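Long-range contacts in putative tagatose-6-phosphate ketose/aldose isomerase (Escherichia coli, PDB 3C3J), which is a putative ketose/aldose isomerase with two SIS domains, each built round a five-stranded parallel sheet: residues Arg198-Arg203 and Pro329-Ile334; Lys51-Ile56 and Pro101-Leu106; Tyr221-Arg226 and Gln304-Ile309. All coordinates share one frame; numbering follows the deposited sequence.

Interaction 1: Arg198-Arg203 and Pro329-Ile334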
loop_
_atom_site.group_PDB
_atom_site.type_symbol
_atom_site.label_atom_id
_atom_site.label_comp_id
_atom_site.label_asym_id
_atom_site.label_seq_id
_atom_site.Cartn_x
_atom_site.Cartn_y
_atom_site.Cartn_z
ATOM N N ARG A 198 -19.172 -22.333 5.594
ATOM C CA ARG A 198 -19.757 -23.196 4.546
ATOM C C ARG A 198 -20.585 -22.404 3.539
ATOM O O ARG A 198 -20.676 -22.793 2.387
ATOM C CB ARG A 198 -20.600 -24.329 5.152
ATOM C CG ARG A 198 -19.765 -25.376 5.842
ATOM C CD ARG A 198 -20.622 -26.346 6.619
ATOM N NE ARG A 198 -19.794 -27.141 7.512
ATOM C CZ ARG A 198 -19.222 -28.294 7.183
ATOM N NH1 ARG A 198 -19.393 -28.819 5.971
ATOM N NH2 ARG A 198 -18.464 -28.915 8.076
ATOM N N ASP A 199 -21.194 -21.299 3.954
ATOM C CA ASP A 199 -21.918 -20.438 2.989
ATOM C C ASP A 199 -20.940 -19.807 1.994
ATOM O O ASP A 199 -21.282 -19.580 0.837
ATOM C CB ASP A 199 -22.713 -19.347 3.698
ATOM C CG ASP A 199 -23.761 -19.912 4.662
ATOM O OD1 ASP A 199 -24.241 -21.039 4.430
ATOM O OD2 ASP A 199 -24.101 -19.238 5.665
ATOM N N VAL A 200 -19.717 -19.516 2.456
ATOM C CA VAL A 200 -18.714 -18.886 1.588
ATOM C C VAL A 200 -18.161 -19.932 0.620
ATOM O O VAL A 200 -18.061 -19.681 -0.587
ATOM C CB VAL A 200 -17.591 -18.180 2.428
ATOM C CG1 VAL A 200 -16.546 -17.521 1.520
ATOM C CG2 VAL A 200 -18.202 -17.153 3.397
ATOM N N ALA A 201 -17.827 -21.106 1.146
ATOM C CA ALA A 201 -17.392 -22.235 0.343
ATOM C C ALA A 201 -18.472 -22.593 -0.672
ATOM O O ALA A 201 -18.170 -22.801 -1.829
ATOM C CB ALA A 201 -17.066 -23.456 1.250
ATOM N N ASP A 202 -19.726 -22.656 -0.231
ATOM C CA ASP A 202 -20.857 -22.948 -1.144
ATOM C C ASP A 202 -20.964 -21.926 -2.301
ATOM O O ASP A 202 -21.163 -22.284 -3.444
ATOM C CB ASP A 202 -22.203 -22.938 -0.393
ATOM C CG ASP A 202 -22.444 -24.192 0.480
ATOM O OD1 ASP A 202 -21.647 -25.159 0.447
ATOM O OD2 ASP A 202 -23.467 -24.195 1.222
ATOM N N ARG A 203 -20.841 -20.646 -1.975
ATOM C CA ARG A 203 -20.978 -19.604 -2.959
ATOM C C ARG A 203 -19.818 -19.612 -3.924
ATOM O O ARG A 203 -20.016 -19.473 -5.107
ATOM C CB ARG A 203 -21.102 -18.252 -2.290
ATOM C CG ARG A 203 -21.661 -17.193 -3.184
ATOM C CD ARG A 203 -21.606 -15.867 -2.459
ATOM N NE ARG A 203 -22.599 -14.945 -2.954
ATOM C CZ ARG A 203 -22.826 -13.763 -2.404
ATOM N NH1 ARG A 203 -22.100 -13.356 -1.369
ATOM N NH2 ARG A 203 -23.773 -12.989 -2.882
ATOM N N PRO A 329 -26.777 -16.174 -5.489
ATOM C CA PRO A 329 -27.514 -15.801 -4.292
ATOM C C PRO A 329 -26.976 -16.471 -3.060
ATOM O O PRO A 329 -26.592 -17.646 -3.102
ATOM C CB PRO A 329 -28.946 -16.296 -4.577
ATOM C CG PRO A 329 -29.023 -16.355 -6.045
ATOM C CD PRO A 329 -27.659 -16.817 -6.480
ATOM N N SER A 330 -26.951 -15.716 -1.969
ATOM C CA SER A 330 -26.568 -16.214 -0.656
ATOM C C SER A 330 -27.084 -15.274 0.412
ATOM O O SER A 330 -27.646 -14.203 0.111
ATOM C CB SER A 330 -25.046 -16.287 -0.540
ATOM O OG SER A 330 -24.492 -14.966 -0.567
ATOM N N ARG A 331 -26.832 -15.628 1.667
ATOM C CA ARG A 331 -27.036 -14.681 2.761
ATOM C C ARG A 331 -26.126 -13.452 2.591
ATOM O O ARG A 331 -25.222 -13.439 1.741
ATOM C CB ARG A 331 -26.725 -15.329 4.091
ATOM C CG ARG A 331 -25.247 -15.746 4.221
ATOM C CD ARG A 331 -24.862 -15.870 5.631
ATOM N NE ARG A 331 -23.593 -16.576 5.804
ATOM C CZ ARG A 331 -22.400 -15.983 5.909
ATOM N NH1 ARG A 331 -22.271 -14.661 5.850
ATOM N NH2 ARG A 331 -21.329 -16.727 6.097
ATOM N N HIS A 332 -26.367 -12.428 3.403
ATOM C CA HIS A 332 -25.489 -11.239 3.389
ATOM C C HIS A 332 -24.097 -11.695 3.812
ATOM O O HIS A 332 -23.965 -12.452 4.776
ATOM C CB HIS A 332 -25.983 -10.160 4.355
ATOM C CG HIS A 332 -25.109 -8.950 4.388
ATOM N ND1 HIS A 332 -24.174 -8.741 5.377
ATOM C CD2 HIS A 332 -24.983 -7.913 3.526
ATOM C CE1 HIS A 332 -23.527 -7.612 5.140
ATOM N NE2 HIS A 332 -24.004 -7.082 4.030
ATOM N N PHE A 333 -23.087 -11.280 3.053
ATOM C CA PHE A 333 -21.687 -11.504 3.378
ATOM C C PHE A 333 -21.067 -10.167 3.788
ATOM O O PHE A 333 -21.371 -9.122 3.211
ATOM C CB PHE A 333 -20.898 -12.000 2.147
ATOM C CG PHE A 333 -20.999 -13.480 1.858
ATOM C CD1 PHE A 333 -22.087 -14.244 2.270
ATOM C CD2 PHE A 333 -20.007 -14.095 1.070
ATOM C CE1 PHE A 333 -22.163 -15.596 1.961
ATOM C CE2 PHE A 333 -20.085 -15.426 0.733
ATOM C CZ PHE A 333 -21.180 -16.184 1.176
ATOM N N ILE A 334 -20.161 -10.201 4.749
ATOM C CA ILE A 334 -19.345 -9.045 5.062
ATOM C C ILE A 334 -18.151 -8.993 4.082
ATOM O O ILE A 334 -17.924 -9.945 3.312
ATOM C CB ILE A 334 -18.888 -9.045 6.528
ATOM C CG1 ILE A 334 -18.025 -10.266 6.854
ATOM C CG2 ILE A 334 -20.106 -8.960 7.496
ATOM C CD1 ILE A 334 -17.446 -10.260 8.303
HETATM O O HOH W 1 -25.495 -11.822 -0.630
#

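Interaction 2: Lys51-Ile56 and Pro101-Leu106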
loop_
_atom_site.group_PDB
_atom_site.type_symbol
_atom_site.label_atom_id
_atom_site.label_comp_id
_atom_site.label_asym_id
_atom_site.label_seq_id
_atom_site.Cartn_x
_atom_site.Cartn_y
_atom_site.Cartn_z
ATOM N N LYS A 51 -3.498 -9.518 27.349
ATOM C CA LYS A 51 -2.521 -8.437 27.509
ATOM C C LYS A 51 -2.991 -7.183 26.760
ATOM O O LYS A 51 -3.010 -7.144 25.527
ATOM C CB LYS A 51 -1.145 -8.867 27.007
ATOM C CG LYS A 51 -0.582 -10.098 27.682
ATOM C CD LYS A 51 0.665 -10.605 27.013
ATOM C CE LYS A 51 1.116 -11.908 27.639
ATOM N NZ LYS A 51 1.575 -11.712 29.046
ATOM N N GLU A 52 -3.390 -6.179 27.533
ATOM C CA GLU A 52 -3.847 -4.877 27.040
ATOM C C GLU A 52 -2.964 -4.288 25.934
ATOM O O GLU A 52 -3.463 -3.777 24.918
ATOM C CB GLU A 52 -3.898 -3.892 28.233
ATOM C CG GLU A 52 -3.886 -2.366 27.877
ATOM C CD GLU A 52 -3.042 -1.489 28.846
ATOM O OE1 GLU A 52 -3.154 -1.646 30.097
ATOM O OE2 GLU A 52 -2.276 -0.619 28.346
ATOM N N ASN A 53 -1.655 -4.338 26.165
ATOM C CA ASN A 53 -0.694 -3.678 25.302
ATOM C C ASN A 53 -0.151 -4.558 24.148
ATOM O O ASN A 53 0.773 -4.145 23.455
ATOM C CB ASN A 53 0.463 -3.141 26.155
ATOM C CG ASN A 53 1.101 -4.220 27.073
ATOM O OD1 ASN A 53 0.538 -5.312 27.284
ATOM N ND2 ASN A 53 2.283 -3.893 27.642
ATOM N N LEU A 54 -0.719 -5.749 23.952
ATOM C CA LEU A 54 -0.280 -6.649 22.885
ATOM C C LEU A 54 -0.433 -5.999 21.517
ATOM O O LEU A 54 -1.477 -5.411 21.209
ATOM C CB LEU A 54 -1.058 -7.969 22.915
ATOM C CG LEU A 54 -0.736 -9.025 21.855
ATOM C CD1 LEU A 54 0.623 -9.622 22.089
ATOM C CD2 LEU A 54 -1.852 -10.111 21.793
ATOM N N ARG A 55 0.631 -6.090 20.719
ATOM C CA ARG A 55 0.574 -5.814 19.270
ATOM C C ARG A 55 0.481 -7.145 18.533
ATOM O O ARG A 55 1.169 -8.116 18.888
ATOM C CB ARG A 55 1.814 -5.057 18.808
ATOM C CG ARG A 55 1.713 -3.547 18.931
ATOM C CD ARG A 55 1.342 -3.064 20.311
ATOM N NE ARG A 55 1.144 -1.603 20.331
ATOM C CZ ARG A 55 0.612 -0.916 21.349
ATOM N NH1 ARG A 55 0.228 -1.521 22.463
ATOM N NH2 ARG A 55 0.468 0.403 21.251
ATOM N N ILE A 56 -0.354 -7.197 17.508
ATOM C CA ILE A 56 -0.474 -8.393 16.690
ATOM C C ILE A 56 -0.132 -7.962 15.265
ATOM O O ILE A 56 -0.784 -7.102 14.711
ATOM C CB ILE A 56 -1.873 -9.022 16.734
ATOM C CG1 ILE A 56 -2.354 -9.287 18.178
ATOM C CG2 ILE A 56 -1.902 -10.303 15.915
ATOM C CD1 ILE A 56 -3.776 -9.786 18.249
ATOM N N PRO A 101 10.049 -2.664 20.794
ATOM C CA PRO A 101 10.549 -3.366 21.964
ATOM C C PRO A 101 9.781 -3.123 23.275
ATOM O O PRO A 101 10.016 -3.833 24.249
ATOM C CB PRO A 101 11.998 -2.866 22.084
ATOM C CG PRO A 101 12.335 -2.334 20.750
ATOM C CD PRO A 101 11.047 -1.711 20.280
ATOM N N ALA A 102 8.894 -2.133 23.301
ATOM C CA ALA A 102 8.227 -1.703 24.527
ATOM C C ALA A 102 6.915 -2.416 24.811
ATOM O O ALA A 102 6.343 -2.201 25.890
ATOM C CB ALA A 102 7.964 -0.178 24.472
ATOM N N HIS A 103 6.430 -3.220 23.860
ATOM C CA HIS A 103 5.158 -3.932 23.993
ATOM C C HIS A 103 5.332 -5.408 23.656
ATOM O O HIS A 103 6.222 -5.754 22.869
ATOM C CB HIS A 103 4.096 -3.387 23.036
ATOM C CG HIS A 103 3.844 -1.925 23.175
ATOM N ND1 HIS A 103 3.416 -1.350 24.348
ATOM C CD2 HIS A 103 3.950 -0.919 22.278
ATOM C CE1 HIS A 103 3.286 -0.049 24.174
ATOM N NE2 HIS A 103 3.582 0.235 22.919
ATOM N N PRO A 104 4.450 -6.266 24.189
ATOM C CA PRO A 104 4.487 -7.637 23.723
ATOM C C PRO A 104 4.033 -7.692 22.260
ATOM O O PRO A 104 3.333 -6.787 21.781
ATOM C CB PRO A 104 3.506 -8.389 24.655
ATOM C CG PRO A 104 3.154 -7.420 25.762
ATOM C CD PRO A 104 3.380 -6.054 25.192
ATOM N N LEU A 105 4.495 -8.710 21.553
ATOM C CA LEU A 105 4.127 -8.928 20.162
ATOM C C LEU A 105 3.682 -10.364 19.916
ATOM O O LEU A 105 4.314 -11.312 20.381
ATOM C CB LEU A 105 5.332 -8.633 19.271
ATOM C CG LEU A 105 5.235 -8.958 17.779
ATOM C CD1 LEU A 105 4.116 -8.173 17.084
ATOM C CD2 LEU A 105 6.550 -8.711 17.066
ATOM N N LEU A 106 2.626 -10.521 19.124
ATOM C CA LEU A 106 2.240 -11.794 18.567
ATOM C C LEU A 106 2.418 -11.642 17.058
ATOM O O LEU A 106 1.740 -10.819 16.436
ATOM C CB LEU A 106 0.784 -12.135 18.889
ATOM C CG LEU A 106 0.231 -13.406 18.218
ATOM C CD1 LEU A 106 1.102 -14.650 18.525
ATOM C CD2 LEU A 106 -1.261 -13.645 18.567
HETATM O O HOH W 2 3.306 -1.646 26.743
#

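Interaction 3: Tyr221-Arg226 and Gln304-Ile309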
loop_
_atom_site.group_PDB
_atom_site.type_symbol
_atom_site.label_atom_id
_atom_site.label_comp_id
_atom_site.label_asym_id
_atom_site.label_seq_id
_atom_site.Cartn_x
_atom_site.Cartn_y
_atom_site.Cartn_z
ATOM N N TYR A 221 -11.557 -12.330 -23.737
ATOM C CA TYR A 221 -10.240 -12.241 -24.381
ATOM C C TYR A 221 -10.032 -11.002 -25.269
ATOM O O TYR A 221 -9.325 -11.064 -26.285
ATOM C CB TYR A 221 -9.973 -13.503 -25.198
ATOM C CG TYR A 221 -10.061 -14.790 -24.391
ATOM C CD1 TYR A 221 -9.135 -15.068 -23.383
ATOM C CD2 TYR A 221 -11.048 -15.741 -24.659
ATOM C CE1 TYR A 221 -9.197 -16.247 -22.659
ATOM C CE2 TYR A 221 -11.128 -16.906 -23.942
ATOM C CZ TYR A 221 -10.197 -17.163 -22.941
ATOM O OH TYR A 221 -10.254 -18.323 -22.228
ATOM N N ALA A 222 -10.606 -9.876 -24.878
ATOM C CA ALA A 222 -10.399 -8.613 -25.592
ATOM C C ALA A 222 -8.940 -8.166 -25.525
ATOM O O ALA A 222 -8.201 -8.548 -24.619
ATOM C CB ALA A 222 -11.332 -7.525 -25.046
ATOM N N PRO A 223 -8.505 -7.346 -26.492
ATOM C CA PRO A 223 -7.102 -6.969 -26.553
ATOM C C PRO A 223 -6.728 -5.823 -25.578
ATOM O O PRO A 223 -6.077 -4.848 -25.960
ATOM C CB PRO A 223 -6.939 -6.562 -28.009
ATOM C CG PRO A 223 -8.300 -6.004 -28.389
ATOM C CD PRO A 223 -9.296 -6.772 -27.599
ATOM N N TRP A 224 -7.117 -5.957 -24.319
ATOM C CA TRP A 224 -6.698 -4.979 -23.320
ATOM C C TRP A 224 -5.191 -5.092 -23.066
ATOM O O TRP A 224 -4.604 -6.172 -23.211
ATOM C CB TRP A 224 -7.496 -5.122 -22.011
ATOM C CG TRP A 224 -7.926 -6.497 -21.718
ATOM C CD1 TRP A 224 -7.128 -7.580 -21.550
ATOM C CD2 TRP A 224 -9.265 -6.958 -21.597
ATOM N NE1 TRP A 224 -7.879 -8.688 -21.315
ATOM C CE2 TRP A 224 -9.202 -8.337 -21.336
ATOM C CE3 TRP A 224 -10.513 -6.337 -21.672
ATOM C CZ2 TRP A 224 -10.334 -9.115 -21.148
ATOM C CZ3 TRP A 224 -11.646 -7.109 -21.494
ATOM C CH2 TRP A 224 -11.548 -8.481 -21.238
ATOM N N LYS A 225 -4.589 -3.955 -22.731
ATOM C CA LYS A 225 -3.176 -3.827 -22.388
ATOM C C LYS A 225 -2.962 -3.460 -20.910
ATOM O O LYS A 225 -1.837 -3.528 -20.394
ATOM C CB LYS A 225 -2.562 -2.697 -23.201
ATOM C CG LYS A 225 -2.616 -2.916 -24.713
ATOM C CD LYS A 225 -1.527 -3.841 -25.182
ATOM C CE LYS A 225 -1.334 -3.728 -26.716
ATOM N NZ LYS A 225 -1.040 -2.321 -27.147
ATOM N N ARG A 226 -4.021 -3.010 -20.258
ATOM C CA ARG A 226 -3.956 -2.646 -18.836
ATOM C C ARG A 226 -5.181 -3.190 -18.157
ATOM O O ARG A 226 -6.280 -3.179 -18.728
ATOM C CB ARG A 226 -3.910 -1.135 -18.644
ATOM C CG ARG A 226 -2.736 -0.464 -19.358
ATOM C CD ARG A 226 -2.730 1.038 -19.168
ATOM N NE ARG A 226 -1.492 1.638 -19.673
ATOM C CZ ARG A 226 -1.206 2.945 -19.632
ATOM N NH1 ARG A 226 -0.054 3.381 -20.118
ATOM N NH2 ARG A 226 -2.060 3.811 -19.106
ATOM N N GLN A 304 -14.314 5.807 -21.190
ATOM C CA GLN A 304 -12.987 5.841 -21.791
ATOM C C GLN A 304 -12.233 4.514 -21.738
ATOM O O GLN A 304 -11.387 4.249 -22.588
ATOM C CB GLN A 304 -12.172 7.032 -21.270
ATOM C CG GLN A 304 -11.435 6.858 -19.977
ATOM C CD GLN A 304 -11.224 8.195 -19.241
ATOM O OE1 GLN A 304 -11.794 9.230 -19.635
ATOM N NE2 GLN A 304 -10.430 8.175 -18.163
ATOM N N ALA A 305 -12.548 3.678 -20.755
ATOM C CA ALA A 305 -11.978 2.336 -20.667
ATOM C C ALA A 305 -12.480 1.458 -21.817
ATOM O O ALA A 305 -13.577 1.676 -22.335
ATOM C CB ALA A 305 -12.336 1.694 -19.329
HETATM N N MSE A 306 -11.681 0.469 -22.208
HETATM C CA MSE A 306 -12.153 -0.574 -23.114
HETATM C C MSE A 306 -13.364 -1.272 -22.537
HETATM O O MSE A 306 -14.301 -1.580 -23.266
HETATM C CB MSE A 306 -11.064 -1.608 -23.375
HETATM C CG MSE A 306 -11.456 -2.734 -24.352
HETATM SE SE MSE A 306 -9.896 -3.860 -24.839
HETATM C CE MSE A 306 -9.182 -2.771 -26.331
ATOM N N ARG A 307 -13.327 -1.546 -21.227
ATOM C CA ARG A 307 -14.426 -2.220 -20.532
ATOM C C ARG A 307 -14.382 -1.916 -19.037
ATOM O O ARG A 307 -13.293 -1.890 -18.458
ATOM C CB ARG A 307 -14.350 -3.741 -20.740
ATOM C CG ARG A 307 -15.649 -4.467 -20.404
ATOM C CD ARG A 307 -15.668 -5.907 -20.883
ATOM N NE ARG A 307 -15.485 -5.993 -22.336
ATOM C CZ ARG A 307 -15.214 -7.106 -23.018
ATOM N NH1 ARG A 307 -15.111 -8.280 -22.400
ATOM N NH2 ARG A 307 -15.051 -7.046 -24.343
ATOM N N VAL A 308 -15.558 -1.701 -18.441
ATOM C CA VAL A 308 -15.723 -1.527 -16.996
ATOM C C VAL A 308 -16.667 -2.617 -16.512
ATOM O O VAL A 308 -17.812 -2.684 -16.953
ATOM C CB VAL A 308 -16.282 -0.153 -16.601
ATOM C CG1 VAL A 308 -16.416 -0.032 -15.033
ATOM C CG2 VAL A 308 -15.391 0.989 -17.160
ATOM N N ILE A 309 -16.176 -3.486 -15.619
ATOM C CA ILE A 309 -16.958 -4.606 -15.082
ATOM C C ILE A 309 -17.146 -4.395 -13.582
ATOM O O ILE A 309 -16.180 -4.218 -12.867
ATOM C CB ILE A 309 -16.248 -5.969 -15.301
ATOM C CG1 ILE A 309 -16.010 -6.244 -16.779
ATOM C CG2 ILE A 309 -17.022 -7.135 -14.680
ATOM C CD1 ILE A 309 -15.279 -7.551 -17.014
#

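Interaction 1: Arg198-Arg203 and Pro329-Ile334
The Phe333 ring carries the Arg203 guanidinium over one face, while at its edge, in the ring plane, lies the backbone O of Asp199. The Arg331 guanidinium has Phe333 CE1 over the centre of one face and Asp199 OD2 at its edge.

Arg203 CZ sits 4.4 Å from the Phe333 ring centroid, 7° off the normal, a cation-pi contact. The guanidinium stands steeply to the ring, planes 73° apart, and sends NH1 down to 3.3 Å from Phe333 CD2. Arg203 gets there with CG anti to the backbone N (chi1 -162°) and an extended chain. Its NE bonds to the carbonyl of Pro328, which helps fix the rotation of the group, and water 1 joins NH2, weakly, to Arg331 O. Val200 CG2 adds an apolar touch 3.7 Å from Phe333 CE2.

Arg331 NE gives a nearly straight 2.7 Å salt-bridge bond to Asp199 OD2, on the lone pair pointing away from OD1. Arg331 NH1 bonds to His332 O and pairs with Glu337, so two acids share its charge. The loop leads from strand 324-326 into helix 335-356 and lies between that helix and helix 198-210, which also touch directly through Phe340 and Val200.

Interaction 2: Lys51-Ile56 and Pro101-Leu106
Two neighbouring parallel strands of the first SIS domain's sheet, 55-59 and 105-111, begin side by side where Arg55 pairs with Leu105 and Ile56 with Leu106. Pro104 O takes the Arg55 N-H, N to O 3.0 Å, and Arg55 O takes the N-H of Leu106, N to O 2.8 Å, so Arg55 bonds to the residues before and after its partner, as parallel strands do.

The guanidinium of Arg55 lies flat on the ring of His103, two residues before strand 105-111, planes 7° and centres 3.6 Å apart. A bend at chi2 (54°) folds the arginine back over the imidazole, and its NH1 bonds to Asn53 O at 2.9 Å, from above that carbonyl's plane, which helps hold the group flat. The Asn53 amide crosses Pro104, ND2 3.4 Å from CD, and water 2 links ND2 to Ala102 O. Leu54 CD1 rests 4.1 Å from both Pro104 CB and Leu106 CB, beside Leu49 of helix 23-49.

Asn82 and Glu52 of the second subunit pack on Arg55 and His103, placing the stack at the dimer contact. Strands 82-85 and 133-139 flank the pair, giving the central parallel strands of the alpha/beta/alpha sandwich typical of SIS domains.

Interaction 3: Tyr221-Arg226 and Gln304-Ile309
Met306, a selenomethionine, reaches across to the turn at Ala222-Trp224 and lays its selenium 3.9 Å from both Ala222 CB and Trp224 CB. SE comes closest to the backbone, 3.5 Å from Trp224 N. It stands 5.2 Å from the centroid of the six-membered ring of Trp224, 60° off the normal, an oblique Met-aromatic contact. The Met306 side chain runs out extended, CG anti to the backbone N, then bends at chi3 (-85°) and carries the terminal methyl to Pro223, CE lying 3.9 Å from CG of the proline.

Arg307 makes the second touch. Its guanidinium turns one face to the rim of the indole, planes 79° apart, with NH1 3.8 Å from Trp224 CH2 and near the indole plane; NH2 comes equally close to Ala222 CB.

Behind this first shell, Pro223 centres an inverse gamma turn, closed by a weak bond from Trp224 N to Ala222 O, and that oxygen hangs over a face of the indole. Leu277 of strand 276-281 packs on both Trp224 and Arg307.

No hydrogen bond joins the two segments: the contact probably rests mainly on van der Waals packing, and the arginine at the indole edge lacks the over-the-face geometry of a cation-pi pair.

Overall arrangement
Along the chain interaction 2 closes first, then interaction 1 opens and encloses interaction 3 within its loop. Interactions 2 and 3 belong to different SIS domains, lie on opposite sides of the chain's centre and have centres 46 Å apart. Both sit where sheet strands begin, adjacent ones in interaction 2, strands two places apart in interaction 3. Interaction 1 has its centre 34 Å from that of interaction 2 and 29 Å from that of interaction 3. Helix 23-49 borders interactions 1 and 2, helix 335-356 interactions 1 and 3. Interactions 2 and 3 thus each stay within one domain, whereas interaction 1 brings helix 198-210, which links the two sheets in sequence, against the second domain.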